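PDB 2V6K: maleylpyruvate isomerase from Ralstonia sp., which catalyses the glutathione-dependent isomerisation of maleylpyruvate to fumarylpyruvate in naphthalene degradation, working as a homodimeric zeta-class glutathione transferase. Local coordinates for residues T13-R18 with L169-E174; A138-Y143 with P187-V192; G154-G159 with L164-L169. All blocks are in the same frame, centred on the assembly; numbering follows the deposited sequence.

Interaction 1 (T13-R18 with L169-E174). With TGG (gamma-glutamyl-S-(1,2-dicarboxyethyl)cysteinylglycine), chain C.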
loop_
_atom_site.group_PDB
_atom_site.type_symbol
_atom_site.label_atom_id
_atom_site.label_comp_id
_atom_site.label_asym_id
_atom_site.label_seq_id
_atom_site.Cartn_x
_atom_site.Cartn_y
_atom_site.Cartn_z
ATOM N N THR A 13 9.276 -6.728 -3.295
ATOM C CA THR A 13 9.399 -5.823 -2.152
ATOM C C THR A 13 10.826 -5.813 -1.616
ATOM O O THR A 13 11.287 -4.791 -1.116
ATOM C CB THR A 13 8.438 -6.180 -1.022
ATOM O OG1 THR A 13 8.597 -7.571 -0.710
ATOM C CG2 THR A 13 6.996 -5.907 -1.427
ATOM N N SER A 14 11.528 -6.940 -1.717
ATOM C CA SER A 14 12.945 -6.975 -1.342
ATOM C C SER A 14 13.760 -6.102 -2.283
ATOM O O SER A 14 14.582 -5.301 -1.846
ATOM C CB SER A 14 13.483 -8.402 -1.394
ATOM O OG SER A 14 12.847 -9.230 -0.428
ATOM N N HIS A 15 13.536 -6.283 -3.579
ATOM C CA HIS A 15 14.178 -5.516 -4.645
ATOM C C HIS A 15 13.942 -4.014 -4.435
ATOM O O HIS A 15 14.889 -3.217 -4.498
ATOM C CB HIS A 15 13.591 -6.036 -5.967
ATOM C CG HIS A 15 14.204 -5.475 -7.211
ATOM N ND1 HIS A 15 13.739 -5.827 -8.460
ATOM C CD2 HIS A 15 15.210 -4.588 -7.416
ATOM C CE1 HIS A 15 14.433 -5.183 -9.382
ATOM N NE2 HIS A 15 15.334 -4.429 -8.776
ATOM N N ARG A 16 12.687 -3.650 -4.162
ATOM C CA ARG A 16 12.283 -2.275 -3.876
ATOM C C ARG A 16 13.136 -1.653 -2.765
ATOM O O ARG A 16 13.678 -0.550 -2.913
ATOM C CB ARG A 16 10.799 -2.295 -3.493
ATOM C CG ARG A 16 10.128 -0.956 -3.219
ATOM C CD ARG A 16 8.823 -1.183 -2.478
ATOM N NE ARG A 16 7.856 -1.891 -3.313
ATOM C CZ ARG A 16 6.681 -2.344 -2.884
ATOM N NH1 ARG A 16 6.335 -2.207 -1.607
ATOM N NH2 ARG A 16 5.855 -2.946 -3.731
ATOM N N LEU A 17 13.256 -2.369 -1.654
ATOM C CA LEU A 17 14.020 -1.869 -0.522
ATOM C C LEU A 17 15.524 -1.865 -0.805
ATOM O O LEU A 17 16.233 -0.933 -0.398
ATOM C CB LEU A 17 13.679 -2.656 0.746
ATOM C CG LEU A 17 14.431 -2.274 2.024
ATOM C CD1 LEU A 17 14.349 -0.774 2.305
ATOM C CD2 LEU A 17 13.877 -3.049 3.194
ATOM N N ARG A 18 16.013 -2.879 -1.513
ATOM C CA ARG A 18 17.432 -2.903 -1.873
ATOM C C ARG A 18 17.811 -1.686 -2.703
ATOM O O ARG A 18 18.885 -1.118 -2.509
ATOM C CB ARG A 18 17.814 -4.188 -2.617
ATOM C CG ARG A 18 17.819 -5.433 -1.739
ATOM C CD ARG A 18 18.398 -6.652 -2.460
ATOM N NE ARG A 18 17.771 -6.969 -3.747
ATOM C CZ ARG A 18 16.941 -7.991 -3.967
ATOM N NH1 ARG A 18 16.574 -8.809 -2.980
ATOM N NH2 ARG A 18 16.464 -8.188 -5.188
ATOM N N LEU A 169 8.660 1.153 -8.988
ATOM C CA LEU A 169 8.360 0.837 -10.381
ATOM C C LEU A 169 9.258 -0.255 -10.955
ATOM O O LEU A 169 8.774 -1.186 -11.610
ATOM C CB LEU A 169 8.434 2.094 -11.259
ATOM C CG LEU A 169 8.120 1.860 -12.738
ATOM C CD1 LEU A 169 6.647 1.500 -12.927
ATOM C CD2 LEU A 169 8.505 3.085 -13.558
ATOM N N VAL A 170 10.561 -0.139 -10.725
ATOM C CA VAL A 170 11.512 -1.052 -11.350
ATOM C C VAL A 170 11.237 -2.536 -11.015
ATOM O O VAL A 170 11.157 -3.358 -11.919
ATOM C CB VAL A 170 12.974 -0.600 -11.105
ATOM C CG1 VAL A 170 13.963 -1.696 -11.438
ATOM C CG2 VAL A 170 13.259 0.642 -11.945
ATOM N N PRO A 171 11.071 -2.880 -9.725
ATOM C CA PRO A 171 10.718 -4.270 -9.424
ATOM C C PRO A 171 9.384 -4.700 -10.026
ATOM O O PRO A 171 9.222 -5.860 -10.402
ATOM C CB PRO A 171 10.652 -4.296 -7.896
ATOM C CG PRO A 171 11.526 -3.157 -7.472
ATOM C CD PRO A 171 11.237 -2.093 -8.494
ATOM N N GLN A 172 8.442 -3.771 -10.149
ATOM C CA GLN A 172 7.146 -4.102 -10.733
ATOM C C GLN A 172 7.257 -4.419 -12.226
ATOM O O GLN A 172 6.541 -5.295 -12.736
ATOM C CB GLN A 172 6.131 -2.990 -10.474
ATOM C CG GLN A 172 4.705 -3.395 -10.810
ATOM C CD GLN A 172 4.256 -4.602 -10.019
ATOM O OE1 GLN A 172 4.005 -4.512 -8.816
ATOM N NE2 GLN A 172 4.156 -5.752 -10.694
ATOM N N VAL A 173 8.154 -3.721 -12.926
ATOM C CA VAL A 173 8.398 -4.004 -14.337
ATOM C C VAL A 173 9.047 -5.386 -14.475
ATOM O O VAL A 173 8.719 -6.139 -15.389
ATOM C CB VAL A 173 9.263 -2.912 -14.995
ATOM C CG1 VAL A 173 9.571 -3.274 -16.436
ATOM C CG2 VAL A 173 8.549 -1.576 -14.945
ATOM N N GLU A 174 9.946 -5.722 -13.553
ATOM C CA GLU A 174 10.575 -7.034 -13.557
ATOM C C GLU A 174 9.524 -8.141 -13.388
ATOM O O GLU A 174 9.569 -9.159 -14.091
ATOM C CB GLU A 174 11.678 -7.102 -12.490
ATOM C CG GLU A 174 12.268 -8.491 -12.240
ATOM C CD GLU A 174 13.032 -9.058 -13.423
ATOM O OE1 GLU A 174 13.499 -8.282 -14.285
ATOM O OE2 GLU A 174 13.177 -10.297 -13.480
HETATM O OC1 TGG C . 5.901 -3.944 1.237
HETATM C CO1 TGG C . 5.852 -4.741 2.196
HETATM O OT1 TGG C . 6.823 -4.997 2.937
HETATM C CA1 TGG C . 4.535 -5.409 2.472
HETATM N NN1 TGG C . 3.435 -4.489 2.207
HETATM C CB1 TGG C . 4.349 -6.630 1.578
HETATM C CG1 TGG C . 5.385 -7.701 1.880
HETATM C CD1 TGG C . 5.101 -9.057 1.249
HETATM O OE1 TGG C . 4.085 -9.072 0.275
HETATM N NN2 TGG C . 6.311 -9.636 0.754
HETATM C CA2 TGG C . 6.332 -10.717 -0.194
HETATM C CO2 TGG C . 6.143 -11.951 0.678
HETATM O OC2 TGG C . 7.225 -12.221 1.535
HETATM N NN3 TGG C . 5.627 -13.103 0.001
HETATM C CA3 TGG C . 5.622 -14.388 0.670
HETATM C CO3 TGG C . 4.287 -15.049 0.478
HETATM O OC3 TGG C . 3.405 -14.464 -0.180
HETATM O OT3 TGG C . 4.143 -16.182 0.994
HETATM C CB2 TGG C . 7.662 -10.529 -0.895
HETATM S SG2 TGG C . 8.186 -11.845 -1.924
HETATM C CD2 TGG C . 7.152 -11.964 -3.343
HETATM C CE2 TGG C . 7.437 -10.816 -4.283
HETATM O OE2 TGG C . 8.045 -11.016 -5.360
HETATM O OF2 TGG C . 7.057 -9.668 -3.958
HETATM C CF2 TGG C . 7.488 -13.329 -3.944
HETATM C CH2 TGG C . 6.585 -13.746 -5.078
HETATM O OI2 TGG C . 5.508 -13.149 -5.251
HETATM O OJ2 TGG C . 6.973 -14.684 -5.814
#
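The boundary between the thioredoxin-like N-terminal domain and the helical C-terminal domain is where His-15 and Arg-16 settle onto Pro-171. CG of Pro-171 lies over one face of the imidazole, 3.7 Å from the centroid of the His-15 ring and 19° off its normal, a CH-pi contact displaced toward the rim. CB of Pro-171 comes 3.5 Å from ND1 of His-15. The ring is carried out to this position because CG of His-15 stands anti to the backbone N (chi1 -175°), and its NE2 reaches Val-170 CG1 at 4.1 Å from an oblique direction.

This is the domain interface of the glutathione transferase fold: helix 12-24, which follows the first strand, runs roughly antiparallel to helix 164-178; the axes of segments 13-18 and 169-174 pass 8.5 Å apart at closest, 147° between their directions. Pro-171 has no N-H to give to the turn before it, and the helix is kinked there. CG of Pro-171 also sits 3.5 Å from the backbone N of Arg-16.

Thr-13 and Arg-16 carry helix 12-24 on to the glutathione site. The Arg-16 chain bends at chi3 and brings its NH1 within 3.4 Å of OC1, a gamma-glutamyl carboxylate oxygen of the bound dicarboxyethyl glutathione; the same NH1 is hydrogen-bonded to Ser-67 OG. Thr-13 CG2 lies 3.6 Å above one face of the Arg-16 guanidinium, while OG1 of Thr-13, hydrogen-bonded to Val-54 O, comes 3.1 Å from CB2 of the ligand's cysteinyl part.

Interaction 2 (A138-Y143 with P187-V192)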
loop_
_atom_site.group_PDB
_atom_site.type_symbol
_atom_site.label_atom_id
_atom_site.label_comp_id
_atom_site.label_asym_id
_atom_site.label_seq_id
_atom_site.Cartn_x
_atom_site.Cartn_y
_atom_site.Cartn_z
ATOM N N ALA A 138 -3.684 -2.734 -15.489
ATOM C CA ALA A 138 -4.542 -1.683 -14.955
ATOM C C ALA A 138 -3.703 -0.627 -14.237
ATOM O O ALA A 138 -3.895 0.579 -14.442
ATOM C CB ALA A 138 -5.594 -2.267 -14.015
ATOM N N GLY A 139 -2.769 -1.076 -13.406
ATOM C CA GLY A 139 -1.916 -0.157 -12.658
ATOM C C GLY A 139 -0.973 0.622 -13.551
ATOM O O GLY A 139 -0.794 1.825 -13.362
ATOM N N PHE A 140 -0.371 -0.062 -14.520
ATOM C CA PHE A 140 0.517 0.593 -15.479
ATOM C C PHE A 140 -0.235 1.559 -16.399
ATOM O O PHE A 140 0.316 2.586 -16.780
ATOM C CB PHE A 140 1.304 -0.437 -16.289
ATOM C CG PHE A 140 2.513 -1.004 -15.577
ATOM C CD1 PHE A 140 2.775 -0.735 -14.228
ATOM C CD2 PHE A 140 3.387 -1.831 -16.267
ATOM C CE1 PHE A 140 3.898 -1.272 -13.597
ATOM C CE2 PHE A 140 4.517 -2.369 -15.650
ATOM C CZ PHE A 140 4.768 -2.096 -14.312
ATOM N N ASP A 141 -1.484 1.251 -16.758
ATOM C CA ASP A 141 -2.296 2.224 -17.505
ATOM C C ASP A 141 -2.311 3.563 -16.763
ATOM O O ASP A 141 -2.092 4.617 -17.366
ATOM C CB ASP A 141 -3.742 1.748 -17.698
ATOM C CG ASP A 141 -3.887 0.652 -18.737
ATOM O OD1 ASP A 141 -2.962 0.417 -19.539
ATOM O OD2 ASP A 141 -4.965 0.012 -18.744
ATOM N N ALA A 142 -2.568 3.511 -15.458
ATOM C CA ALA A 142 -2.663 4.721 -14.648
ATOM C C ALA A 142 -1.307 5.388 -14.458
ATOM O O ALA A 142 -1.192 6.604 -14.601
ATOM C CB ALA A 142 -3.301 4.414 -13.303
ATOM N N TYR A 143 -0.288 4.592 -14.128
ATOM C CA TYR A 143 1.059 5.106 -13.893
ATOM C C TYR A 143 1.576 5.799 -15.157
ATOM O O TYR A 143 2.079 6.932 -15.097
ATOM C CB TYR A 143 1.973 3.948 -13.481
ATOM C CG TYR A 143 3.243 4.321 -12.757
ATOM C CD1 TYR A 143 3.406 4.022 -11.413
ATOM C CD2 TYR A 143 4.299 4.941 -13.425
ATOM C CE1 TYR A 143 4.578 4.332 -10.745
ATOM C CE2 TYR A 143 5.478 5.268 -12.759
ATOM C CZ TYR A 143 5.603 4.960 -11.415
ATOM O OH TYR A 143 6.756 5.268 -10.733
ATOM N N PRO A 187 5.437 2.970 -23.036
ATOM C CA PRO A 187 6.775 3.419 -23.412
ATOM C C PRO A 187 7.450 4.309 -22.372
ATOM O O PRO A 187 8.672 4.279 -22.250
ATOM C CB PRO A 187 6.530 4.203 -24.705
ATOM C CG PRO A 187 5.104 4.648 -24.609
ATOM C CD PRO A 187 4.414 3.490 -23.960
ATOM N N LEU A 188 6.669 5.093 -21.635
ATOM C CA LEU A 188 7.261 5.995 -20.655
ATOM C C LEU A 188 7.800 5.200 -19.477
ATOM O O LEU A 188 8.916 5.446 -19.013
ATOM C CB LEU A 188 6.275 7.085 -20.225
ATOM C CG LEU A 188 5.724 7.979 -21.353
ATOM C CD1 LEU A 188 4.724 8.983 -20.808
ATOM C CD2 LEU A 188 6.824 8.691 -22.145
ATOM N N ILE A 189 7.028 4.214 -19.029
ATOM C CA ILE A 189 7.487 3.280 -18.010
ATOM C C ILE A 189 8.730 2.526 -18.487
ATOM O O ILE A 189 9.708 2.403 -17.743
ATOM C CB ILE A 189 6.351 2.305 -17.606
ATOM C CG1 ILE A 189 5.338 3.030 -16.711
ATOM C CG2 ILE A 189 6.896 1.065 -16.905
ATOM C CD1 ILE A 189 4.075 2.223 -16.411
ATOM N N ARG A 190 8.715 2.048 -19.731
ATOM C CA ARG A 190 9.870 1.321 -20.251
ATOM C C ARG A 190 11.113 2.210 -20.268
ATOM O O ARG A 190 12.212 1.753 -19.936
ATOM C CB ARG A 190 9.577 0.749 -21.640
ATOM C CG ARG A 190 8.682 -0.491 -21.600
ATOM C CD ARG A 190 8.522 -1.127 -22.972
ATOM N NE ARG A 190 7.508 -0.479 -23.814
ATOM C CZ ARG A 190 7.768 0.312 -24.853
ATOM N NH1 ARG A 190 9.022 0.603 -25.195
ATOM N NH2 ARG A 190 6.764 0.824 -25.557
ATOM N N ALA A 191 10.941 3.483 -20.622
ATOM C CA ALA A 191 12.067 4.419 -20.653
ATOM C C ALA A 191 12.598 4.710 -19.249
ATOM O O ALA A 191 13.808 4.791 -19.053
ATOM C CB ALA A 191 11.690 5.700 -21.369
ATOM N N VAL A 192 11.704 4.847 -18.273
ATOM C CA VAL A 192 12.131 5.055 -16.884
ATOM C C VAL A 192 12.903 3.834 -16.388
ATOM O O VAL A 192 13.973 3.965 -15.780
ATOM C CB VAL A 192 10.942 5.349 -15.943
ATOM C CG1 VAL A 192 11.391 5.317 -14.481
ATOM C CG2 VAL A 192 10.322 6.693 -16.282
#
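Over one face of the Phe-140 ring sits the terminal methyl of Ile-189, its CD1 4.1 Å from the ring centroid and 26° off the normal, a CH-pi contact that leans toward the CB end of the ring. The nearest ring atom is CG of Phe-140, 3.7 Å from Ile-189 CD1. Tyr-143 takes the same isoleucine obliquely: CD2 of its ring lies 3.9 Å from Ile-189 CG1. Here, in the helical C-terminal domain of the glutathione transferase fold, the first turn of helix 187-196 packs against the long helix 125-149, and one aliphatic chain enters between two aromatics a single helical turn apart.

The isoleucine can reach that far because its chain is extended at chi2 (172°), which makes CD1 the leading atom. The two rings then go on to different neighbours. Phe-140 also packs on Gln-172 of helix 164-178 and on Leu-183, whereas the Tyr-143 hydroxyl is hydrogen-bonded to Ser-157 OG.

Beside this apolar contact, Glu-144 fixes the start of the shorter helix, its OE2 and OE1 accepting from the backbone N atoms of Leu-188 and Ile-189. Away from Ile-189, Ala-138 and Ala-142 pack on Arg-112 and Gln-51 of the second subunit. The methyl CD1 of Ile-189 also touches the backbone of the long helix, 3.8 Å from the carbonyl O of Phe-140.

Interaction 3 (G154-G159 with L164-L169)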
loop_
_atom_site.group_PDB
_atom_site.type_symbol
_atom_site.label_atom_id
_atom_site.label_comp_id
_atom_site.label_asym_id
_atom_site.label_seq_id
_atom_site.Cartn_x
_atom_site.Cartn_y
_atom_site.Cartn_z
ATOM N N GLY A 154 11.834 14.439 -16.117
ATOM C CA GLY A 154 13.023 14.082 -16.886
ATOM C C GLY A 154 13.075 12.591 -17.173
ATOM O O GLY A 154 12.100 12.013 -17.654
ATOM N N ARG A 155 14.210 11.970 -16.858
ATOM C CA ARG A 155 14.466 10.561 -17.185
ATOM C C ARG A 155 13.732 9.569 -16.290
ATOM O O ARG A 155 13.580 8.395 -16.642
ATOM C CB ARG A 155 15.966 10.266 -17.099
ATOM C CG ARG A 155 16.807 11.010 -18.125
ATOM C CD ARG A 155 18.287 10.986 -17.758
ATOM N NE ARG A 155 18.570 11.784 -16.566
ATOM C CZ ARG A 155 19.747 11.836 -15.949
ATOM N NH1 ARG A 155 20.778 11.134 -16.401
ATOM N NH2 ARG A 155 19.892 12.595 -14.871
ATOM N N TYR A 156 13.289 10.029 -15.125
ATOM C CA TYR A 156 12.751 9.129 -14.110
ATOM C C TYR A 156 11.262 9.363 -13.893
ATOM O O TYR A 156 10.643 10.119 -14.640
ATOM C CB TYR A 156 13.571 9.255 -12.819
ATOM C CG TYR A 156 15.050 9.094 -13.083
ATOM C CD1 TYR A 156 15.600 7.842 -13.370
ATOM C CD2 TYR A 156 15.893 10.199 -13.099
ATOM C CE1 TYR A 156 16.960 7.698 -13.637
ATOM C CE2 TYR A 156 17.255 10.069 -13.366
ATOM C CZ TYR A 156 17.780 8.819 -13.636
ATOM O OH TYR A 156 19.123 8.700 -13.900
ATOM N N SER A 157 10.678 8.713 -12.891
ATOM C CA SER A 157 9.234 8.838 -12.669
ATOM C C SER A 157 8.816 10.262 -12.331
ATOM O O SER A 157 7.716 10.688 -12.674
ATOM C CB SER A 157 8.764 7.909 -11.550
ATOM O OG SER A 157 8.912 6.543 -11.905
ATOM N N PHE A 158 9.693 10.977 -11.638
ATOM C CA PHE A 158 9.430 12.338 -11.203
ATOM C C PHE A 158 10.729 13.127 -11.270
ATOM O O PHE A 158 11.755 12.692 -10.745
ATOM C CB PHE A 158 8.887 12.343 -9.769
ATOM C CG PHE A 158 8.508 13.712 -9.275
ATOM C CD1 PHE A 158 7.219 14.194 -9.463
ATOM C CD2 PHE A 158 9.441 14.516 -8.633
ATOM C CE1 PHE A 158 6.862 15.467 -9.018
ATOM C CE2 PHE A 158 9.099 15.789 -8.192
ATOM C CZ PHE A 158 7.805 16.264 -8.383
ATOM N N GLY A 159 10.681 14.286 -11.918
ATOM C CA GLY A 159 11.874 15.111 -12.069
ATOM C C GLY A 159 12.992 14.386 -12.797
ATOM O O GLY A 159 12.739 13.497 -13.613
ATOM N N LEU A 164 11.654 7.625 -4.649
ATOM C CA LEU A 164 11.121 6.350 -4.190
ATOM C C LEU A 164 10.110 5.735 -5.160
ATOM O O LEU A 164 9.942 4.520 -5.172
ATOM C CB LEU A 164 10.623 6.376 -2.739
ATOM C CG LEU A 164 9.519 7.294 -2.237
ATOM C CD1 LEU A 164 8.145 6.828 -2.693
ATOM C CD2 LEU A 164 9.594 7.339 -0.712
ATOM N N ALA A 165 9.472 6.545 -6.008
ATOM C CA ALA A 165 8.567 5.969 -7.012
ATOM C C ALA A 165 9.316 4.987 -7.918
ATOM O O ALA A 165 8.801 3.913 -8.241
ATOM C CB ALA A 165 7.883 7.057 -7.832
ATOM N N ASP A 166 10.542 5.329 -8.298
ATOM C CA ASP A 166 11.347 4.439 -9.139
ATOM C C ASP A 166 11.722 3.160 -8.407
ATOM O O ASP A 166 11.847 2.098 -9.028
ATOM C CB ASP A 166 12.615 5.147 -9.616
ATOM C CG ASP A 166 12.316 6.426 -10.353
ATOM O OD1 ASP A 166 11.533 6.395 -11.326
ATOM O OD2 ASP A 166 12.876 7.469 -9.957
ATOM N N CYS A 167 11.909 3.259 -7.093
ATOM C CA CYS A 167 12.190 2.082 -6.272
ATOM C C CYS A 167 11.049 1.083 -6.334
ATOM O O CYS A 167 11.289 -0.118 -6.288
ATOM C CB CYS A 167 12.450 2.457 -4.814
ATOM S SG CYS A 167 13.877 3.506 -4.550
ATOM N N TYR A 168 9.817 1.581 -6.439
ATOM C CA TYR A 168 8.653 0.710 -6.582
ATOM C C TYR A 168 8.455 0.254 -8.026
ATOM O O TYR A 168 8.091 -0.899 -8.270
ATOM C CB TYR A 168 7.384 1.430 -6.140
ATOM C CG TYR A 168 7.173 1.626 -4.654
ATOM C CD1 TYR A 168 6.091 1.022 -4.007
ATOM C CD2 TYR A 168 7.992 2.475 -3.906
ATOM C CE1 TYR A 168 5.848 1.232 -2.659
ATOM C CE2 TYR A 168 7.753 2.693 -2.547
ATOM C CZ TYR A 168 6.673 2.074 -1.936
ATOM O OH TYR A 168 6.399 2.301 -0.613
ATOM N N LEU A 169 8.660 1.153 -8.988
ATOM C CA LEU A 169 8.360 0.837 -10.381
ATOM C C LEU A 169 9.258 -0.255 -10.955
ATOM O O LEU A 169 8.774 -1.186 -11.610
ATOM C CB LEU A 169 8.434 2.094 -11.259
ATOM C CG LEU A 169 8.120 1.860 -12.738
ATOM C CD1 LEU A 169 6.647 1.500 -12.927
ATOM C CD2 LEU A 169 8.505 3.085 -13.558
HETATM O O HOH W 1 11.756 9.825 -9.997
#
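Ser-157 and Asp-166 meet through a single carboxylate oxygen that takes two hydrogen bonds. The backbone N of Ser-157 donates at 2.9 Å, with an N-H...O angle of 151°, to OD1 of Asp-166, which accepts with its syn lone pair. The Ser-157 hydroxyl donates as well, OG to Asp-166 OD1 at 2.7 Å, but from above the carboxylate, 39° out of its plane. With chi1 at -66°, OG lies beside its own backbone N, which lets one residue present both donors to the same acceptor.

The second oxygen is engaged differently. Water 1 accepts from Phe-158 N and donates to Asp-166 OD2 at 2.6 Å, continuing the link one residue along the loop. CB of Tyr-156 also packs against this oxygen, 3.4 Å from Asp-166 OD2. On the apolar side, CB of Ser-157 rests 3.9 Å from CB of Ala-165, and CD2 of Leu-169 touches the serine OG.

Around this core, OD2 also accepts from the backbone N of Thr-163, giving the side-chain-to-backbone half of the N-capping box (Ser/Thr-x-x-Asp) that characterises this helix in glutathione transferases. Loop 154-159 is itself drawn together by a bond from Gly-154 N to Gly-159 O, 2.8 Å long, while Val-192 and Cys-196 of helix 187-196 pack against the aspartate and the Tyr-143 hydroxyl of the long helix 125-149 steadies the serine that donates to it.

Asp-166 thus ties the preceding loop to the first turn of its own helix. So many donors around a buried carboxylate, close to a helix N terminus, would probably favour its ionised form.

Helix 164-178 is common ground: its first turns make interaction 3, the next turn makes interaction 1, and its other side packs on both helices of interaction 2. All three contacts are buried, but interaction 1 lies nearest the chain centre, joins the two domains and adjoins the ligand, whereas interactions 2 and 3 stay within the helical domain. The chemistry divides accordingly: 13-18 with 169-174 and 138-143 with 187-192 each rest an aliphatic group on an aromatic face, while 154-159 with 164-169 is held mainly by hydrogen bonds to a carboxylate. Direct packing also connects them, with Val-173 CG2 3.7 Å from Ile-189 CG2 and Arg-16 CG 3.4 Å from Cys-167 O.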